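Nicastrin (PDB 4R12) probably serves as an essential subunit of the gamma-secretase complex, the intramembrane endoprotease that cleaves membrane proteins such as Notch receptors and amyloid-beta precursor protein. Local coordinates at residues Y117-N122 against S384-L389; W268-W273 against F484-F489; A548-F553 against S568-T573. All coordinates share one frame; numbering follows the deposited sequence.

Contact 1: Y117-N122 against S384-L389; sequences YGLYPN and SSMSFL
Met386 of the short helix 385-389 reaches across to the loop at Gly118-Tyr120, so that a small-lobe loop meets a large-lobe helix. Its chain runs extended beyond CG (chi2 179°, chi3 163°), which carries sulfur and methyl well clear of the helix. On the way, Met386 CG lies 4.0 Å from Leu119 CG. The sulfur then takes a weak but nearly straight hydrogen bond, with Leu119 N 3.5 Å from Met386 SD and an N-H...S angle of 165°; Gly118 CA packs on the same sulfur. The terminal methyl ends at the Tyr120 ring edge, near its plane, Met386 CE being 3.6 Å from Tyr120 CE2. Leu119 CB sits over the centre of one face of that ring, and the ring's hydroxyl is tied to the backbone N of Leu380. One turn along the helix, Leu389 CB lies 3.9 Å from Leu119 CD1, the two side chains crossing at about a right angle. Ser387 OG holds a water at 2.9 Å, which bonds weakly to Tyr117 O. Apolar packing therefore carries most of this lobe-to-lobe join, and thioether sulfur gives a loop N-H only a soft acceptor.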
loop_
_atom_site.group_PDB
_atom_site.type_symbol
_atom_site.label_atom_id
_atom_site.label_comp_id
_atom_site.label_asym_id
_atom_site.label_seq_id
_atom_site.Cartn_x
_atom_site.Cartn_y
_atom_site.Cartn_z
ATOM N N TYR A 117 6.911 14.719 -6.049
ATOM C CA TYR A 117 7.175 13.684 -7.055
ATOM C C TYR A 117 6.064 13.568 -8.101
ATOM O O TYR A 117 6.146 12.745 -9.008
ATOM C CB TYR A 117 7.395 12.338 -6.375
ATOM C CG TYR A 117 8.520 12.410 -5.378
ATOM C CD1 TYR A 117 9.810 12.729 -5.792
ATOM C CD2 TYR A 117 8.293 12.214 -4.024
ATOM C CE1 TYR A 117 10.854 12.823 -4.885
ATOM C CE2 TYR A 117 9.336 12.301 -3.107
ATOM C CZ TYR A 117 10.610 12.612 -3.550
ATOM O OH TYR A 117 11.655 12.706 -2.656
ATOM N N GLY A 118 5.045 14.416 -7.993
ATOM C CA GLY A 118 3.935 14.377 -8.930
ATOM C C GLY A 118 3.951 15.497 -9.950
ATOM O O GLY A 118 4.974 16.139 -10.148
ATOM N N LEU A 119 2.808 15.728 -10.602
ATOM C CA LEU A 119 2.682 16.760 -11.633
ATOM C C LEU A 119 2.796 18.190 -11.144
ATOM O O LEU A 119 3.125 19.082 -11.917
ATOM C CB LEU A 119 1.334 16.634 -12.345
ATOM C CG LEU A 119 1.196 15.667 -13.510
ATOM C CD1 LEU A 119 -0.188 15.831 -14.098
ATOM C CD2 LEU A 119 2.258 15.911 -14.569
ATOM N N TYR A 120 2.487 18.422 -9.876
ATOM C CA TYR A 120 2.409 19.781 -9.366
ATOM C C TYR A 120 3.306 20.000 -8.144
ATOM O O TYR A 120 2.812 20.200 -7.037
ATOM C CB TYR A 120 0.961 20.126 -9.015
ATOM C CG TYR A 120 -0.054 19.618 -10.030
ATOM C CD1 TYR A 120 -0.329 20.331 -11.193
ATOM C CD2 TYR A 120 -0.742 18.423 -9.817
ATOM C CE1 TYR A 120 -1.260 19.865 -12.118
ATOM C CE2 TYR A 120 -1.669 17.958 -10.731
ATOM C CZ TYR A 120 -1.924 18.679 -11.875
ATOM O OH TYR A 120 -2.847 18.205 -12.779
ATOM N N PRO A 121 4.630 19.988 -8.347
ATOM C CA PRO A 121 5.557 20.198 -7.226
ATOM C C PRO A 121 5.348 21.525 -6.488
ATOM O O PRO A 121 5.601 21.588 -5.284
ATOM C CB PRO A 121 6.929 20.167 -7.902
ATOM C CG PRO A 121 6.720 19.358 -9.132
ATOM C CD PRO A 121 5.342 19.709 -9.607
ATOM N N ASN A 122 4.886 22.559 -7.182
ATOM C CA ASN A 122 4.676 23.858 -6.548
ATOM C C ASN A 122 3.238 24.081 -6.111
ATOM O O ASN A 122 2.838 25.221 -5.858
ATOM C CB ASN A 122 5.072 25.007 -7.486
ATOM C CG ASN A 122 6.327 24.716 -8.290
ATOM O OD1 ASN A 122 6.277 24.617 -9.521
ATOM N ND2 ASN A 122 7.464 24.604 -7.607
ATOM N N SER A 384 -1.182 7.749 -9.559
ATOM C CA SER A 384 -0.223 7.058 -10.409
ATOM C C SER A 384 -0.289 7.517 -11.859
ATOM O O SER A 384 0.688 7.366 -12.610
ATOM C CB SER A 384 -0.459 5.546 -10.329
ATOM O OG SER A 384 -0.139 5.082 -9.029
ATOM N N SER A 385 -1.448 8.044 -12.256
ATOM C CA SER A 385 -1.626 8.596 -13.597
ATOM C C SER A 385 -0.651 9.739 -13.861
ATOM O O SER A 385 -0.274 9.998 -15.000
ATOM C CB SER A 385 -3.059 9.093 -13.794
ATOM O OG SER A 385 -3.974 8.014 -13.840
ATOM N N MET A 386 -0.256 10.430 -12.798
ATOM C CA MET A 386 0.740 11.485 -12.916
ATOM C C MET A 386 2.032 11.014 -13.590
ATOM O O MET A 386 2.689 11.793 -14.296
ATOM C CB MET A 386 1.060 12.065 -11.542
ATOM C CG MET A 386 -0.063 12.901 -10.959
ATOM S SD MET A 386 0.353 13.549 -9.325
ATOM C CE MET A 386 -0.868 14.846 -9.166
ATOM N N SER A 387 2.401 9.755 -13.384
ATOM C CA SER A 387 3.624 9.243 -13.991
ATOM C C SER A 387 3.475 9.176 -15.503
ATOM O O SER A 387 4.419 9.464 -16.238
ATOM C CB SER A 387 3.980 7.866 -13.427
ATOM O OG SER A 387 4.184 7.945 -12.030
ATOM N N PHE A 388 2.290 8.799 -15.975
ATOM C CA PHE A 388 2.054 8.732 -17.417
ATOM C C PHE A 388 1.907 10.122 -18.036
ATOM O O PHE A 388 2.375 10.365 -19.148
ATOM C CB PHE A 388 0.814 7.872 -17.720
ATOM C CG PHE A 388 1.007 6.421 -17.387
ATOM C CD1 PHE A 388 0.865 5.973 -16.089
ATOM C CD2 PHE A 388 1.364 5.510 -18.372
ATOM C CE1 PHE A 388 1.061 4.639 -15.775
ATOM C CE2 PHE A 388 1.560 4.174 -18.062
ATOM C CZ PHE A 388 1.418 3.743 -16.758
ATOM N N LEU A 389 1.274 11.038 -17.312
ATOM C CA LEU A 389 1.046 12.390 -17.844
ATOM C C LEU A 389 2.328 13.211 -17.984
ATOM O O LEU A 389 2.362 14.220 -18.703
ATOM C CB LEU A 389 0.048 13.128 -16.958
ATOM C CG LEU A 389 -1.367 12.566 -17.089
ATOM C CD1 LEU A 389 -2.201 12.906 -15.863
ATOM C CD2 LEU A 389 -2.013 13.089 -18.370
HETATM O O HOH W 1 4.280 10.641 -10.895
#

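Contact 2: W268-W273 against F484-F489; sequences WNAERW and FYSSVF
Trp273 lays the NE1-CE2-CZ2 side of its indole against CE1 of Tyr485, with Trp273 NE1 3.5 Å from Tyr485 CE1 and near the plane of the tyrosine ring. The two planes are turned 73° apart in an oblique aromatic pair. The large lobe belongs to the zinc-exopeptidase (M28-like) clan, and here the loop leading from its strand 262-268 to helix 276-287 packs on loop 484-489 deep inside the chain. Tyr485 is pinned at its far end by a hydrogen bond from OH to Glu574, while Ser487 N stands over the centre of one face of its ring.

Beside the aromatic pair, Ser486 CB packs against Ala270 CB, and Asn269 OD1 comes within 3.3 Å of that same Ser486 CB. The asparagine amide is held from both branches: OD1 takes a weak bond from Ala270 N and one from a water that also donates to Phe484 O, and ND2 gives to Gln198 O and to a second water, 2.8 Å away. That second water donates to Ser486 O. No direct hydrogen bond joins the two loops, so three bridging waters supply the polar links across the contact. Ser486 OG, between its backbone N and carbonyl carbon (chi1 67°), turns to Ser487 O. A third bridging water accepts from both loops, 2.9 Å from Trp273 NE1 and 3.1 Å from Ser486 N.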
loop_
_atom_site.group_PDB
_atom_site.type_symbol
_atom_site.label_atom_id
_atom_site.label_comp_id
_atom_site.label_asym_id
_atom_site.label_seq_id
_atom_site.Cartn_x
_atom_site.Cartn_y
_atom_site.Cartn_z
ATOM N N TRP A 268 0.219 -1.270 -9.097
ATOM C CA TRP A 268 1.535 -0.643 -8.892
ATOM C C TRP A 268 1.942 -0.732 -7.432
ATOM O O TRP A 268 1.139 -0.436 -6.544
ATOM C CB TRP A 268 1.551 0.839 -9.318
ATOM C CG TRP A 268 1.157 1.115 -10.727
ATOM C CD1 TRP A 268 0.162 1.960 -11.144
ATOM C CD2 TRP A 268 1.740 0.561 -11.915
ATOM N NE1 TRP A 268 0.093 1.962 -12.518
ATOM C CE2 TRP A 268 1.046 1.107 -13.015
ATOM C CE3 TRP A 268 2.783 -0.344 -12.158
ATOM C CZ2 TRP A 268 1.362 0.781 -14.334
ATOM C CZ3 TRP A 268 3.088 -0.665 -13.470
ATOM C CH2 TRP A 268 2.379 -0.107 -14.536
ATOM N N ASN A 269 3.191 -1.122 -7.182
ATOM C CA ASN A 269 3.696 -1.202 -5.816
ATOM C C ASN A 269 4.597 -0.004 -5.507
ATOM O O ASN A 269 5.132 0.620 -6.418
ATOM C CB ASN A 269 4.458 -2.510 -5.611
ATOM C CG ASN A 269 4.493 -2.948 -4.155
ATOM O OD1 ASN A 269 4.190 -2.165 -3.248
ATOM N ND2 ASN A 269 4.888 -4.208 -3.922
ATOM N N ALA A 270 4.737 0.302 -4.222
ATOM C CA ALA A 270 5.599 1.370 -3.707
ATOM C C ALA A 270 5.269 2.762 -4.277
ATOM O O ALA A 270 6.113 3.666 -4.292
ATOM C CB ALA A 270 7.076 1.008 -3.953
ATOM N N GLU A 271 4.022 2.945 -4.709
ATOM C CA GLU A 271 3.578 4.241 -5.200
ATOM C C GLU A 271 3.533 5.293 -4.104
ATOM O O GLU A 271 3.701 6.480 -4.384
ATOM C CB GLU A 271 2.186 4.126 -5.840
ATOM C CG GLU A 271 2.189 3.280 -7.074
ATOM C CD GLU A 271 2.968 3.924 -8.219
ATOM O OE1 GLU A 271 2.411 4.790 -8.914
ATOM O OE2 GLU A 271 4.138 3.566 -8.413
ATOM N N ARG A 272 3.295 4.873 -2.860
ATOM C CA ARG A 272 3.194 5.849 -1.771
ATOM C C ARG A 272 4.553 6.455 -1.458
ATOM O O ARG A 272 4.656 7.367 -0.643
ATOM C CB ARG A 272 2.618 5.225 -0.501
ATOM C CG ARG A 272 1.317 4.470 -0.682
ATOM C CD ARG A 272 0.379 5.218 -1.536
ATOM N NE ARG A 272 -0.924 4.563 -1.730
ATOM C CZ ARG A 272 -1.911 5.174 -2.375
ATOM N NH1 ARG A 272 -1.694 6.399 -2.859
ATOM N NH2 ARG A 272 -3.090 4.596 -2.535
ATOM N N TRP A 273 5.598 5.944 -2.104
ATOM C CA TRP A 273 6.949 6.416 -1.832
ATOM C C TRP A 273 7.553 7.003 -3.105
ATOM O O TRP A 273 8.640 6.614 -3.545
ATOM C CB TRP A 273 7.794 5.275 -1.258
ATOM C CG TRP A 273 7.157 4.703 -0.028
ATOM C CD1 TRP A 273 6.358 3.591 0.043
ATOM C CD2 TRP A 273 7.206 5.247 1.299
ATOM N NE1 TRP A 273 5.926 3.403 1.336
ATOM C CE2 TRP A 273 6.430 4.404 2.123
ATOM C CE3 TRP A 273 7.828 6.364 1.867
ATOM C CZ2 TRP A 273 6.267 4.640 3.486
ATOM C CZ3 TRP A 273 7.669 6.593 3.222
ATOM C CH2 TRP A 273 6.896 5.736 4.017
ATOM N N PHE A 484 -0.208 -3.570 3.577
ATOM C CA PHE A 484 0.270 -3.429 2.200
ATOM C C PHE A 484 1.403 -2.408 2.053
ATOM O O PHE A 484 1.701 -1.950 0.947
ATOM C CB PHE A 484 -0.912 -3.056 1.283
ATOM C CG PHE A 484 -1.977 -4.126 1.238
ATOM C CD1 PHE A 484 -1.854 -5.198 0.364
ATOM C CD2 PHE A 484 -3.075 -4.079 2.085
ATOM C CE1 PHE A 484 -2.818 -6.209 0.324
ATOM C CE2 PHE A 484 -4.041 -5.089 2.049
ATOM C CZ PHE A 484 -3.901 -6.150 1.161
ATOM N N TYR A 485 2.050 -2.069 3.160
ATOM C CA TYR A 485 3.283 -1.283 3.055
ATOM C C TYR A 485 4.254 -2.084 2.187
ATOM O O TYR A 485 4.382 -3.293 2.353
ATOM C CB TYR A 485 3.862 -0.999 4.439
ATOM C CG TYR A 485 5.304 -0.545 4.410
ATOM C CD1 TYR A 485 5.677 0.598 3.717
ATOM C CD2 TYR A 485 6.284 -1.248 5.108
ATOM C CE1 TYR A 485 7.006 1.026 3.704
ATOM C CE2 TYR A 485 7.613 -0.829 5.105
ATOM C CZ TYR A 485 7.962 0.305 4.393
ATOM O OH TYR A 485 9.264 0.731 4.380
ATOM N N SER A 486 4.903 -1.423 1.232
ATOM C CA SER A 486 5.731 -2.118 0.251
ATOM C C SER A 486 6.935 -2.840 0.863
ATOM O O SER A 486 7.433 -3.809 0.293
ATOM C CB SER A 486 6.238 -1.125 -0.810
ATOM O OG SER A 486 7.146 -0.208 -0.228
ATOM N N SER A 487 7.395 -2.353 2.012
ATOM C CA SER A 487 8.644 -2.832 2.619
ATOM C C SER A 487 9.809 -2.573 1.655
ATOM O O SER A 487 9.769 -1.610 0.868
ATOM C CB SER A 487 8.537 -4.326 3.009
ATOM O OG SER A 487 9.690 -4.774 3.685
ATOM N N VAL A 488 10.853 -3.393 1.726
ATOM C CA VAL A 488 12.076 -3.102 0.986
ATOM C C VAL A 488 12.203 -3.901 -0.305
ATOM O O VAL A 488 11.712 -5.028 -0.418
ATOM C CB VAL A 488 13.329 -3.337 1.860
ATOM C CG1 VAL A 488 13.340 -2.346 3.011
ATOM C CG2 VAL A 488 13.387 -4.772 2.379
ATOM N N PHE A 489 12.866 -3.293 -1.284
ATOM C CA PHE A 489 12.961 -3.875 -2.608
ATOM C C PHE A 489 13.745 -5.178 -2.629
ATOM O O PHE A 489 13.368 -6.121 -3.320
ATOM C CB PHE A 489 13.604 -2.894 -3.585
ATOM C CG PHE A 489 13.822 -3.472 -4.948
ATOM C CD1 PHE A 489 12.775 -3.554 -5.851
ATOM C CD2 PHE A 489 15.068 -3.965 -5.320
ATOM C CE1 PHE A 489 12.964 -4.109 -7.109
ATOM C CE2 PHE A 489 15.272 -4.515 -6.579
ATOM C CZ PHE A 489 14.224 -4.588 -7.475
HETATM O O HOH W 2 5.704 -5.035 -1.398
HETATM O O HOH W 3 2.593 -3.433 -1.085
HETATM O O HOH W 4 3.826 1.501 0.834
#

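Contact 3: A548-F553 against S568-T573; sequences ALSLGF and SYPIFT. With NAG (2-acetamido-2-deoxy-beta-D-glucopyranose), chain F.
An ST turn at Ser550, within the type I beta turn Ser550-Phe553, docks on the chain just after the glycosylated Asn566. Ser550 OG accepts from Gly552 N at 3.1 Å and donates to Pro570 O at 2.7 Å, so one hydroxyl both closes the turn and fastens it to the neighbouring segment. It comes to the carbonyl tilted 22° out of its plane, and its chi1 of 178°, with OG swung to the side opposite the backbone N, serves both bonds.

The Tyr569 ring is sandwiched. Leu551 CB stands almost on the ring normal, 3.6 Å from the centroid, in a CH-pi contact; over the opposite face, offset toward the rim, lies C6 of the N-acetylglucosamine, while the sugar's O5 is 3.2 Å from Tyr569 CE2. With an alanine in place of Tyr569, Leu551 and the sugar would probably lose the ring wedged between them, and the glycan would be freer to turn.

Farther along, Ile571 CD1 covers one face of the Phe553 ring, near its rim. Thr573, whose OG1 is bonded to Ser183, offers its methyl to that ring's end: Phe553 CZ lies 3.6 Å from Thr573 CG2.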
loop_
_atom_site.group_PDB
_atom_site.type_symbol
_atom_site.label_atom_id
_atom_site.label_comp_id
_atom_site.label_asym_id
_atom_site.label_seq_id
_atom_site.Cartn_x
_atom_site.Cartn_y
_atom_site.Cartn_z
ATOM N N ALA A 548 9.616 -2.302 -8.727
ATOM C CA ALA A 548 9.148 -0.990 -8.301
ATOM C C ALA A 548 10.221 -0.422 -7.383
ATOM O O ALA A 548 10.345 -0.830 -6.228
ATOM C CB ALA A 548 7.802 -1.086 -7.599
ATOM N N LEU A 549 11.005 0.506 -7.927
ATOM C CA LEU A 549 12.247 0.964 -7.317
ATOM C C LEU A 549 12.603 2.334 -7.873
ATOM O O LEU A 549 12.481 2.575 -9.073
ATOM C CB LEU A 549 13.392 -0.029 -7.588
ATOM C CG LEU A 549 14.817 0.330 -7.121
ATOM C CD1 LEU A 549 14.918 0.312 -5.605
ATOM C CD2 LEU A 549 15.868 -0.606 -7.731
ATOM N N SER A 550 13.031 3.228 -6.991
ATOM C CA SER A 550 13.394 4.578 -7.398
ATOM C C SER A 550 14.466 4.549 -8.470
ATOM O O SER A 550 15.377 3.724 -8.421
ATOM C CB SER A 550 13.884 5.391 -6.200
ATOM O OG SER A 550 14.282 6.693 -6.607
ATOM N N LEU A 551 14.351 5.435 -9.447
ATOM C CA LEU A 551 15.389 5.565 -10.465
ATOM C C LEU A 551 16.642 6.256 -9.907
ATOM O O LEU A 551 17.679 6.341 -10.583
ATOM C CB LEU A 551 14.852 6.337 -11.675
ATOM C CG LEU A 551 13.740 5.656 -12.479
ATOM C CD1 LEU A 551 13.281 6.570 -13.612
ATOM C CD2 LEU A 551 14.192 4.312 -13.028
ATOM N N GLY A 552 16.543 6.747 -8.676
ATOM C CA GLY A 552 17.654 7.432 -8.035
ATOM C C GLY A 552 18.736 6.507 -7.504
ATOM O O GLY A 552 19.817 6.972 -7.121
ATOM N N PHE A 553 18.445 5.207 -7.485
ATOM C CA PHE A 553 19.368 4.195 -6.977
ATOM C C PHE A 553 20.045 3.437 -8.101
ATOM O O PHE A 553 19.475 3.269 -9.175
ATOM C CB PHE A 553 18.650 3.165 -6.088
ATOM C CG PHE A 553 18.116 3.719 -4.800
ATOM C CD1 PHE A 553 18.969 4.276 -3.861
ATOM C CD2 PHE A 553 16.762 3.643 -4.509
ATOM C CE1 PHE A 553 18.476 4.782 -2.667
ATOM C CE2 PHE A 553 16.260 4.143 -3.323
ATOM C CZ PHE A 553 17.115 4.716 -2.398
ATOM N N SER A 568 17.311 13.570 -7.102
ATOM C CA SER A 568 16.091 14.210 -7.579
ATOM C C SER A 568 14.923 13.224 -7.552
ATOM O O SER A 568 13.769 13.625 -7.489
ATOM C CB SER A 568 16.279 14.764 -8.991
ATOM O OG SER A 568 17.265 15.781 -9.008
ATOM N N TYR A 569 15.237 11.935 -7.618
ATOM C CA TYR A 569 14.220 10.886 -7.516
ATOM C C TYR A 569 13.932 10.610 -6.035
ATOM O O TYR A 569 14.688 11.056 -5.163
ATOM C CB TYR A 569 14.682 9.617 -8.245
ATOM C CG TYR A 569 14.742 9.760 -9.760
ATOM C CD1 TYR A 569 13.577 9.805 -10.522
ATOM C CD2 TYR A 569 15.962 9.840 -10.426
ATOM C CE1 TYR A 569 13.625 9.931 -11.908
ATOM C CE2 TYR A 569 16.019 9.962 -11.811
ATOM C CZ TYR A 569 14.849 10.004 -12.542
ATOM O OH TYR A 569 14.898 10.128 -13.913
ATOM N N PRO A 570 12.827 9.902 -5.733
ATOM C CA PRO A 570 12.549 9.691 -4.308
ATOM C C PRO A 570 13.606 8.799 -3.653
ATOM O O PRO A 570 13.929 7.739 -4.180
ATOM C CB PRO A 570 11.160 9.016 -4.298
ATOM C CG PRO A 570 10.931 8.534 -5.682
ATOM C CD PRO A 570 11.725 9.439 -6.596
ATOM N N ILE A 571 14.142 9.239 -2.522
ATOM C CA ILE A 571 15.138 8.451 -1.805
ATOM C C ILE A 571 14.629 8.040 -0.436
ATOM O O ILE A 571 14.645 8.841 0.499
ATOM C CB ILE A 571 16.452 9.225 -1.613
ATOM C CG1 ILE A 571 17.017 9.669 -2.962
ATOM C CG2 ILE A 571 17.463 8.350 -0.841
ATOM C CD1 ILE A 571 17.327 8.524 -3.901
ATOM N N PHE A 572 14.178 6.798 -0.324
ATOM C CA PHE A 572 13.712 6.243 0.943
ATOM C C PHE A 572 14.389 4.908 1.155
ATOM O O PHE A 572 14.379 4.057 0.269
ATOM C CB PHE A 572 12.188 6.064 0.969
ATOM C CG PHE A 572 11.436 7.345 0.820
ATOM C CD1 PHE A 572 11.130 8.112 1.927
ATOM C CD2 PHE A 572 11.045 7.790 -0.423
ATOM C CE1 PHE A 572 10.422 9.302 1.793
ATOM C CE2 PHE A 572 10.354 8.979 -0.557
ATOM C CZ PHE A 572 10.047 9.732 0.552
ATOM N N THR A 573 14.986 4.732 2.329
ATOM C CA THR A 573 15.685 3.498 2.643
ATOM C C THR A 573 15.347 3.072 4.057
ATOM O O THR A 573 15.625 3.791 5.023
ATOM C CB THR A 573 17.228 3.641 2.526
ATOM O OG1 THR A 573 17.692 4.619 3.466
ATOM C CG2 THR A 573 17.636 4.039 1.113
HETATM C C1 NAG F . 18.224 13.510 -12.249
HETATM C C2 NAG F . 18.733 13.781 -13.638
HETATM C C3 NAG F . 17.755 14.569 -14.492
HETATM C C4 NAG F . 16.318 14.140 -14.282
HETATM C C5 NAG F . 16.004 13.937 -12.816
HETATM C C6 NAG F . 14.630 13.326 -12.570
HETATM C C7 NAG F . 21.053 13.675 -13.572
HETATM C C8 NAG F . 21.908 13.632 -12.343
HETATM N N2 NAG F . 19.997 14.443 -13.505
HETATM O O3 NAG F . 18.064 14.285 -15.851
HETATM O O4 NAG F . 15.476 15.111 -14.857
HETATM O O5 NAG F . 16.955 12.970 -12.423
HETATM O O6 NAG F . 13.658 14.269 -12.142
HETATM O O7 NAG F . 21.282 13.047 -14.582
#

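Contact 2 is wholly buried near the middle of the chain, contact 3 is mainly buried but ends under a glycan, and contact 1, where the lobes meet, is partly buried. Their chemistry differs, and not simply with depth: bridging waters in contact 2, a direct hydroxyl-carbonyl bond and a sugar-covered ring in contact 3, mostly apolar side chains in contact 1. Contacts 2 and 3 share a framework, since strand 192-203 pairs with 262-268, 542-548 and 572-575, and Trp273 meets Phe572 edge-to-face between them. Contact 1 joins contact 2 through Ser384 OG and Glu271 OE1, 2.6 Å apart, and joins contact 3 where Tyr117 packs on Pro570.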